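Local coordinates for alkylhydroperoxidase AhpD core: uncharacterized peroxidase-related protein (Ralstonia eutropha, PDB 2PRR) that is uncharacterized but belongs to the carboxymuconolactone decarboxylase family and probably acts as an AhpD-like, peroxide-reducing oxidoreductase, at residues R74-V79 with I100-P105; P105-Q110 with A118-R123. All coordinates share one frame; numbering follows the deposited sequence.

Contact 1: R74-V79 with I100-P105; sequences REMIVV and IYEKKP
Met76 and Glu102 meet through a methyl group and a carboxylate, a good illustration of how side chains can hold two stretches of helix together locally: no hydrogen bond passes between segments 74-79 and 100-105. Met76 is built as selenomethionine. Its first torsion sends CG from CB roughly anti to the backbone N (chi1 -157°), and the extended second torsion then carries SE outward, where it packs against Ile120. Only the last torsion bends, at chi3 -56°, and this turns the terminal methyl to the far helix. There CE lies 3.3 Å from Glu102 OE2 and 3.8 Å from Glu102 CD, while Glu102 CG is 4.0 Å from the same methyl. The side chains cross at about a right angle, with the methyl nearest OE2.

One residue earlier on each helix, Glu75 lies against Tyr101. Its CG approaches the ring obliquely, 3.8 Å from Tyr101 CD2 and 3.9 Å from Tyr101 CE2, and its carboxylate plane is inclined 53° to that of the ring. The bend at Glu75 chi2 folds the carboxylate back from an extended course, and OE1 is hydrogen-bonded to His94, on the same helix as Tyr101. Helix 71-84 is thus packed on helix 88-102 near the latter's C-terminal end, where Lys103 leaves helical geometry with positive phi. Both segments fall in the carboxymuconolactone decarboxylase family region of this all-helical chain. The spacing of Glu75 and His94 matches the glutamate and histidine of the AhpD proton relay, and the pair probably belongs to the corresponding site.

A methyl bonded to selenium is weakly polarised, and it probably gains a little from the carboxylate oxygen beside it; the directional hold on Glu75 comes from His94 and not from Tyr101.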
ATOM      1  N   ARG D  74      -9.236  24.324 -12.548  1.00 32.70           N
ATOM      2  CA  ARG D  74     -10.012  23.129 -12.842  1.00 32.65           C
ATOM      3  C   ARG D  74      -9.179  22.105 -13.597  1.00 31.65           C
ATOM      4  O   ARG D  74      -9.287  20.914 -13.319  1.00 30.62           O
ATOM      5  CB  ARG D  74     -11.247  23.480 -13.667  1.00 33.20           C
ATOM      6  CG  ARG D  74     -12.237  24.366 -12.933  1.00 34.28           C
ATOM      7  CD  ARG D  74     -13.353  24.895 -13.865  1.00 37.30           C
ATOM      8  NE  ARG D  74     -14.051  26.034 -13.252  1.00 37.39           N
ATOM      9  CZ  ARG D  74     -15.262  26.474 -13.583  1.00 41.26           C
ATOM     10  NH1 ARG D  74     -15.990  25.856 -14.499  1.00 44.88           N
ATOM     11  NH2 ARG D  74     -15.758  27.523 -12.950  1.00 41.51           N
ATOM     12  N   GLU D  75      -8.383  22.571 -14.573  1.00 31.74           N
ATOM     13  CA  GLU D  75      -7.494  21.700 -15.342  1.00 29.96           C
ATOM     14  C   GLU D  75      -6.347  21.179 -14.486  1.00 29.53           C
ATOM     15  O   GLU D  75      -5.875  20.069 -14.691  1.00 28.84           O
ATOM     16  CB  GLU D  75      -6.927  22.432 -16.534  1.00 29.58           C
ATOM     17  CG  GLU D  75      -7.982  22.805 -17.568  1.00 35.34           C
ATOM     18  CD  GLU D  75      -8.682  21.602 -18.206  1.00 38.62           C
ATOM     19  OE1 GLU D  75      -8.214  20.449 -18.063  1.00 40.40           O
ATOM     20  OE2 GLU D  75      -9.722  21.807 -18.850  1.00 38.68           O
HETATM   21  N   MSE D  76      -5.935  21.985 -13.516  1.00 28.59           N
HETATM   22  CA  MSE D  76      -4.881  21.613 -12.597  1.00 29.83           C
HETATM   23  C   MSE D  76      -5.349  20.407 -11.779  1.00 30.69           C
HETATM   24  O   MSE D  76      -4.614  19.437 -11.604  1.00 32.81           O
HETATM   25  CB  MSE D  76      -4.542  22.827 -11.728  1.00 31.71           C
HETATM   26  CG  MSE D  76      -3.178  22.855 -11.114  1.00 28.61           C
HETATM   27 SE   MSE D  76      -2.909  24.492 -10.210  0.75 24.70          SE
HETATM   28  CE  MSE D  76      -3.279  25.914 -11.705  1.00 30.98           C
ATOM     29  N   ILE D  77      -6.601  20.448 -11.331  1.00 31.55           N
ATOM     30  CA  ILE D  77      -7.189  19.329 -10.601  1.00 29.72           C
ATOM     31  C   ILE D  77      -7.176  18.051 -11.455  1.00 30.16           C
ATOM     32  O   ILE D  77      -6.868  16.953 -10.965  1.00 29.39           O
ATOM     33  CB  ILE D  77      -8.618  19.644 -10.117  1.00 30.54           C
ATOM     34  CG1 ILE D  77      -8.590  20.834  -9.141  1.00 30.37           C
ATOM     35  CG2 ILE D  77      -9.242  18.390  -9.408  1.00 32.55           C
ATOM     36  CD1 ILE D  77      -9.929  21.339  -8.651  1.00 27.58           C
ATOM     37  N   VAL D  78      -7.478  18.189 -12.735  1.00 28.86           N
ATOM     38  CA  VAL D  78      -7.505  17.030 -13.619  1.00 29.21           C
ATOM     39  C   VAL D  78      -6.137  16.423 -13.790  1.00 28.87           C
ATOM     40  O   VAL D  78      -5.981  15.172 -13.804  1.00 30.24           O
ATOM     41  CB  VAL D  78      -8.009  17.368 -15.036  1.00 29.63           C
ATOM     42  CG1 VAL D  78      -8.023  16.087 -15.900  1.00 31.03           C
ATOM     43  CG2 VAL D  78      -9.373  18.027 -14.968  1.00 25.59           C
ATOM     44  N   VAL D  79      -5.138  17.285 -13.902  1.00 26.85           N
ATOM     45  CA  VAL D  79      -3.806  16.794 -14.140  1.00 26.02           C
ATOM     46  C   VAL D  79      -3.247  16.000 -12.913  1.00 25.65           C
ATOM     47  O   VAL D  79      -2.631  14.964 -13.126  1.00 21.41           O
ATOM     48  CB  VAL D  79      -2.837  17.913 -14.606  1.00 27.06           C
ATOM     49  CG1 VAL D  79      -1.482  17.353 -14.876  1.00 25.30           C
ATOM     50  CG2 VAL D  79      -3.359  18.613 -15.914  1.00 24.23           C
ATOM     51  N   ILE D 100      -1.929  26.248 -21.484  1.00 38.95           N
ATOM     52  CA  ILE D 100      -2.576  27.301 -22.262  1.00 39.95           C
ATOM     53  C   ILE D 100      -3.337  28.281 -21.369  1.00 41.50           C
ATOM     54  O   ILE D 100      -3.190  29.491 -21.525  1.00 43.11           O
ATOM     55  CB  ILE D 100      -3.587  26.689 -23.256  1.00 40.84           C
ATOM     56  CG1 ILE D 100      -2.889  25.863 -24.339  1.00 38.12           C
ATOM     57  CG2 ILE D 100      -4.446  27.775 -23.919  1.00 42.40           C
ATOM     58  CD1 ILE D 100      -2.194  26.678 -25.395  1.00 41.63           C
ATOM     59  N   TYR D 101      -4.158  27.765 -20.451  1.00 42.89           N
ATOM     60  CA  TYR D 101      -4.963  28.622 -19.570  1.00 44.44           C
ATOM     61  C   TYR D 101      -4.145  29.448 -18.596  1.00 45.83           C
ATOM     62  O   TYR D 101      -4.435  30.628 -18.385  1.00 46.38           O
ATOM     63  CB  TYR D 101      -6.031  27.835 -18.765  1.00 44.23           C
ATOM     64  CG  TYR D 101      -7.219  27.299 -19.560  1.00 44.71           C
ATOM     65  CD1 TYR D 101      -7.597  27.851 -20.779  1.00 47.21           C
ATOM     66  CD2 TYR D 101      -8.036  26.308 -19.033  1.00 44.56           C
ATOM     67  CE1 TYR D 101      -8.675  27.369 -21.483  1.00 43.35           C
ATOM     68  CE2 TYR D 101      -9.128  25.834 -19.737  1.00 43.61           C
ATOM     69  CZ  TYR D 101      -9.433  26.378 -20.962  1.00 43.34           C
ATOM     70  OH  TYR D 101     -10.519  25.935 -21.683  1.00 50.53           O
ATOM     71  N   GLU D 102      -3.145  28.830 -17.984  1.00 45.62           N
ATOM     72  CA  GLU D 102      -2.316  29.534 -17.023  1.00 45.87           C
ATOM     73  C   GLU D 102      -1.222  30.387 -17.642  1.00 45.67           C
ATOM     74  O   GLU D 102      -0.689  31.268 -16.974  1.00 45.77           O
ATOM     75  CB  GLU D 102      -1.690  28.529 -16.074  1.00 45.61           C
ATOM     76  CG  GLU D 102      -2.678  27.906 -15.134  1.00 47.38           C
ATOM     77  CD  GLU D 102      -3.148  28.852 -14.044  1.00 50.66           C
ATOM     78  OE1 GLU D 102      -2.434  29.836 -13.741  1.00 53.50           O
ATOM     79  OE2 GLU D 102      -4.221  28.579 -13.466  1.00 40.76           O
ATOM     80  N   LYS D 103      -0.911  30.135 -18.911  1.00 47.17           N
ATOM     81  CA  LYS D 103       0.189  30.776 -19.623  1.00 47.97           C
ATOM     82  C   LYS D 103       1.497  30.483 -18.855  1.00 47.17           C
ATOM     83  O   LYS D 103       2.274  31.379 -18.582  1.00 48.14           O
ATOM     84  CB  LYS D 103      -0.071  32.280 -19.820  1.00 46.81           C
ATOM     85  CG  LYS D 103      -1.349  32.590 -20.609  1.00 51.95           C
ATOM     86  CD  LYS D 103      -1.614  34.104 -20.743  1.00 49.67           C
ATOM     87  N   LYS D 104       1.702  29.215 -18.492  1.00 47.02           N
ATOM     88  CA  LYS D 104       2.860  28.759 -17.713  1.00 45.68           C
ATOM     89  C   LYS D 104       3.275  27.378 -18.218  1.00 43.80           C
ATOM     90  O   LYS D 104       2.780  26.363 -17.707  1.00 44.82           O
ATOM     91  CB  LYS D 104       2.513  28.700 -16.230  1.00 45.15           C
ATOM     92  CG  LYS D 104       2.389  30.064 -15.576  1.00 48.46           C
ATOM     93  CD  LYS D 104       2.075  29.972 -14.079  1.00 51.17           C
ATOM     94  CE  LYS D 104       3.228  29.362 -13.263  1.00 62.04           C
ATOM     95  NZ  LYS D 104       3.043  29.439 -11.770  1.00 59.16           N
ATOM     96  N   PRO D 105       4.205  27.326 -19.194  1.00 40.90           N
ATOM     97  CA  PRO D 105       4.647  26.095 -19.867  1.00 39.58           C
ATOM     98  C   PRO D 105       5.180  24.977 -18.981  1.00 38.22           C
ATOM     99  O   PRO D 105       5.203  23.812 -19.399  1.00 38.40           O
ATOM    100  CB  PRO D 105       5.806  26.575 -20.740  1.00 38.56           C
ATOM    101  CG  PRO D 105       5.574  27.971 -20.956  1.00 39.99           C
ATOM    102  CD  PRO D 105       4.940  28.493 -19.713  1.00 41.78           C
TER

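Contact 2: P105-Q110 with A118-R123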
ATOM      1  N   PRO D 105       4.205  27.326 -19.194  1.00 40.90           N
ATOM      2  CA  PRO D 105       4.647  26.095 -19.867  1.00 39.58           C
ATOM      3  C   PRO D 105       5.180  24.977 -18.981  1.00 38.22           C
ATOM      4  O   PRO D 105       5.203  23.812 -19.399  1.00 38.40           O
ATOM      5  CB  PRO D 105       5.806  26.575 -20.740  1.00 38.56           C
ATOM      6  CG  PRO D 105       5.574  27.971 -20.956  1.00 39.99           C
ATOM      7  CD  PRO D 105       4.940  28.493 -19.713  1.00 41.78           C
ATOM      8  N   LEU D 106       5.624  25.339 -17.782  1.00 37.19           N
ATOM      9  CA  LEU D 106       6.236  24.389 -16.870  1.00 36.30           C
ATOM     10  C   LEU D 106       5.301  23.759 -15.866  1.00 35.99           C
ATOM     11  O   LEU D 106       5.572  22.639 -15.413  1.00 37.02           O
ATOM     12  CB  LEU D 106       7.340  25.081 -16.072  1.00 35.87           C
ATOM     13  CG  LEU D 106       8.356  26.000 -16.771  1.00 37.39           C
ATOM     14  CD1 LEU D 106       9.446  26.278 -15.753  1.00 36.30           C
ATOM     15  CD2 LEU D 106       8.969  25.447 -18.090  1.00 35.89           C
ATOM     16  N   VAL D 107       4.218  24.462 -15.532  1.00 34.96           N
ATOM     17  CA  VAL D 107       3.303  24.086 -14.440  1.00 35.58           C
ATOM     18  C   VAL D 107       2.614  22.718 -14.565  1.00 34.45           C
ATOM     19  O   VAL D 107       2.475  22.009 -13.582  1.00 34.33           O
ATOM     20  CB  VAL D 107       2.243  25.226 -14.204  1.00 34.98           C
ATOM     21  CG1 VAL D 107       1.169  25.240 -15.313  1.00 37.43           C
ATOM     22  CG2 VAL D 107       1.599  25.099 -12.846  1.00 41.12           C
ATOM     23  N   ALA D 108       2.198  22.344 -15.767  1.00 34.03           N
ATOM     24  CA  ALA D 108       1.518  21.075 -15.966  1.00 34.02           C
ATOM     25  C   ALA D 108       2.429  19.891 -15.742  1.00 33.12           C
ATOM     26  O   ALA D 108       2.003  18.876 -15.202  1.00 34.68           O
ATOM     27  CB  ALA D 108       0.907  21.005 -17.342  1.00 32.74           C
ATOM     28  N   ASP D 109       3.679  19.996 -16.149  1.00 32.34           N
ATOM     29  CA  ASP D 109       4.617  18.874 -15.916  1.00 33.17           C
ATOM     30  C   ASP D 109       4.916  18.690 -14.420  1.00 31.51           C
ATOM     31  O   ASP D 109       5.100  17.569 -13.964  1.00 31.69           O
ATOM     32  CB  ASP D 109       5.928  19.040 -16.700  1.00 31.39           C
ATOM     33  CG  ASP D 109       5.707  19.300 -18.192  1.00 39.89           C
ATOM     34  OD1 ASP D 109       4.729  19.999 -18.568  1.00 42.03           O
ATOM     35  OD2 ASP D 109       6.549  18.839 -18.984  1.00 51.41           O
ATOM     36  N   GLN D 110       4.967  19.794 -13.680  1.00 30.15           N
ATOM     37  CA  GLN D 110       5.232  19.795 -12.237  1.00 30.68           C
ATOM     38  C   GLN D 110       4.099  19.157 -11.444  1.00 29.93           C
ATOM     39  O   GLN D 110       4.282  18.409 -10.463  1.00 30.52           O
ATOM     40  CB  GLN D 110       5.395  21.240 -11.754  1.00 30.33           C
ATOM     41  CG  GLN D 110       6.603  21.984 -12.339  1.00 32.01           C
ATOM     42  CD  GLN D 110       6.550  23.494 -12.139  1.00 31.04           C
ATOM     43  OE1 GLN D 110       5.632  24.015 -11.511  1.00 39.67           O
ATOM     44  NE2 GLN D 110       7.541  24.205 -12.692  1.00 30.82           N
ATOM     45  N   ALA D 118       5.213  22.034  -7.298  1.00 34.08           N
ATOM     46  CA  ALA D 118       4.816  22.817  -8.449  1.00 32.43           C
ATOM     47  C   ALA D 118       4.902  24.276  -8.091  1.00 32.58           C
ATOM     48  O   ALA D 118       4.762  24.639  -6.924  1.00 30.07           O
ATOM     49  CB  ALA D 118       3.434  22.473  -8.856  1.00 34.30           C
ATOM     50  N   ASP D 119       5.102  25.121  -9.099  1.00 33.38           N
ATOM     51  CA  ASP D 119       5.215  26.567  -8.893  1.00 34.29           C
ATOM     52  C   ASP D 119       3.831  27.192  -8.721  1.00 34.90           C
ATOM     53  O   ASP D 119       3.374  27.951  -9.599  1.00 34.92           O
ATOM     54  CB  ASP D 119       5.878  27.236 -10.114  1.00 36.94           C
ATOM     55  CG  ASP D 119       7.308  26.790 -10.355  1.00 38.63           C
ATOM     56  OD1 ASP D 119       7.947  26.173  -9.454  1.00 33.11           O
ATOM     57  OD2 ASP D 119       7.780  27.084 -11.482  1.00 29.09           O
ATOM     58  N   ILE D 120       3.175  26.886  -7.600  1.00 33.45           N
ATOM     59  CA  ILE D 120       1.821  27.337  -7.318  1.00 31.71           C
ATOM     60  C   ILE D 120       1.740  27.828  -5.887  1.00 33.05           C
ATOM     61  O   ILE D 120       2.507  27.370  -5.044  1.00 35.40           O
ATOM     62  CB  ILE D 120       0.741  26.188  -7.537  1.00 30.32           C
ATOM     63  CG1 ILE D 120       0.932  25.005  -6.571  1.00 29.02           C
ATOM     64  CG2 ILE D 120       0.779  25.678  -8.940  1.00 27.46           C
ATOM     65  CD1 ILE D 120      -0.019  23.862  -6.815  1.00 24.93           C
ATOM     66  N   PRO D 121       0.816  28.762  -5.606  1.00 34.80           N
ATOM     67  CA  PRO D 121       0.601  29.255  -4.233  1.00 35.37           C
ATOM     68  C   PRO D 121       0.008  28.221  -3.304  1.00 34.74           C
ATOM     69  O   PRO D 121      -0.669  27.327  -3.769  1.00 35.10           O
ATOM     70  CB  PRO D 121      -0.438  30.365  -4.402  1.00 34.43           C
ATOM     71  CG  PRO D 121      -0.494  30.644  -5.838  1.00 37.14           C
ATOM     72  CD  PRO D 121      -0.047  29.451  -6.581  1.00 33.48           C
ATOM     73  N   PRO D 122       0.202  28.376  -1.983  1.00 36.67           N
ATOM     74  CA  PRO D 122      -0.352  27.398  -1.015  1.00 36.61           C
ATOM     75  C   PRO D 122      -1.861  27.180  -1.074  1.00 35.68           C
ATOM     76  O   PRO D 122      -2.334  26.149  -0.573  1.00 36.39           O
ATOM     77  CB  PRO D 122       0.033  27.974   0.349  1.00 37.83           C
ATOM     78  CG  PRO D 122       1.124  28.937   0.084  1.00 38.20           C
ATOM     79  CD  PRO D 122       0.951  29.454  -1.312  1.00 36.67           C
ATOM     80  N   ARG D 123      -2.600  28.156  -1.621  1.00 32.48           N
ATOM     81  CA  ARG D 123      -4.046  28.069  -1.822  1.00 31.81           C
ATOM     82  C   ARG D 123      -4.333  26.937  -2.821  1.00 32.50           C
ATOM     83  O   ARG D 123      -5.210  26.088  -2.585  1.00 31.92           O
ATOM     84  CB  ARG D 123      -4.614  29.413  -2.360  1.00 30.72           C
ATOM     85  CG  ARG D 123      -6.135  29.419  -2.588  1.00 31.12           C
ATOM     86  CD  ARG D 123      -6.627  30.686  -3.291  1.00 36.63           C
ATOM     87  NE  ARG D 123      -7.979  30.516  -3.847  1.00 40.62           N
ATOM     88  CZ  ARG D 123      -9.111  30.972  -3.306  1.00 42.10           C
ATOM     89  NH1 ARG D 123      -9.132  31.643  -2.154  1.00 47.07           N
ATOM     90  NH2 ARG D 123     -10.255  30.731  -3.926  1.00 33.29           N
TER
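An inverse gamma turn centred on Asp119, in the connection from helix 107-114 to helix 122-137, is gripped here at two points by the side-chain amide of Gln110. Gln110 OE1 accepts the backbone N-H of Asp119 at 2.7 Å in a nearly straight bond (168°), although the donor sits above the carbonyl plane. Gln110 NE2 gives the second bond, 3.1 Å to Asp119 OD2, and reaches that oxygen from above the carboxylate plane. Amide and carboxylate are accordingly far from coplanar, with 66° between them. With CG anti to the carbonyl carbon (chi1 -64°) and the chain extended beyond it, the amide is carried out to Asp119, while Gln110 CB stays back beside Ala118, 3.7 Å from Ala118 CB.

Across the turn itself runs a weak bond from Ile120 N to Ala118 O, 2.8 Å long, and just beyond it Pro121 holds the N-cap position of helix 122-137. Two bonds from one amide should limit rotation of the glutamine and tie this turn to the preceding helix. The carboxylate has a stronger partner as well: OD2 forms a salt bridge with Arg182 of the second subunit, a positive charge that probably favours the ionised aspartate. Gln110 also packs on Leu88 of that subunit, which places this pair of bonds at the subunit interface. Deeper toward helix 88-102, Val107 adds an apolar touch, its CG2 lying 4.0 Å from Ile120 CG2, where the two branched side chains cross at about a right angle; Val107 also rests on Leu98.

Contact 1 and contact 2 follow one another along the chain, the first closing before the second opens, and they share Pro105 at the turn from helix 88-102 into helix 107-114. Their centres are about 9 Å apart, on the same side of the chain's centre. They also touch directly: Lys104 NZ lies 2.7 Å from Asp119 O, Val79 CG1 lies 3.8 Å from Ala108 O, and Met76 SE is 4.1 Å from Ile120 CG2. Helices 71-84, 88-102 and 107-114, with the lead-in to helix 122-137, thus pack side by side at this part of the fold. Contact 1 joins helices within the subunit, whereas contact 2 carries the packing outward to the second subunit.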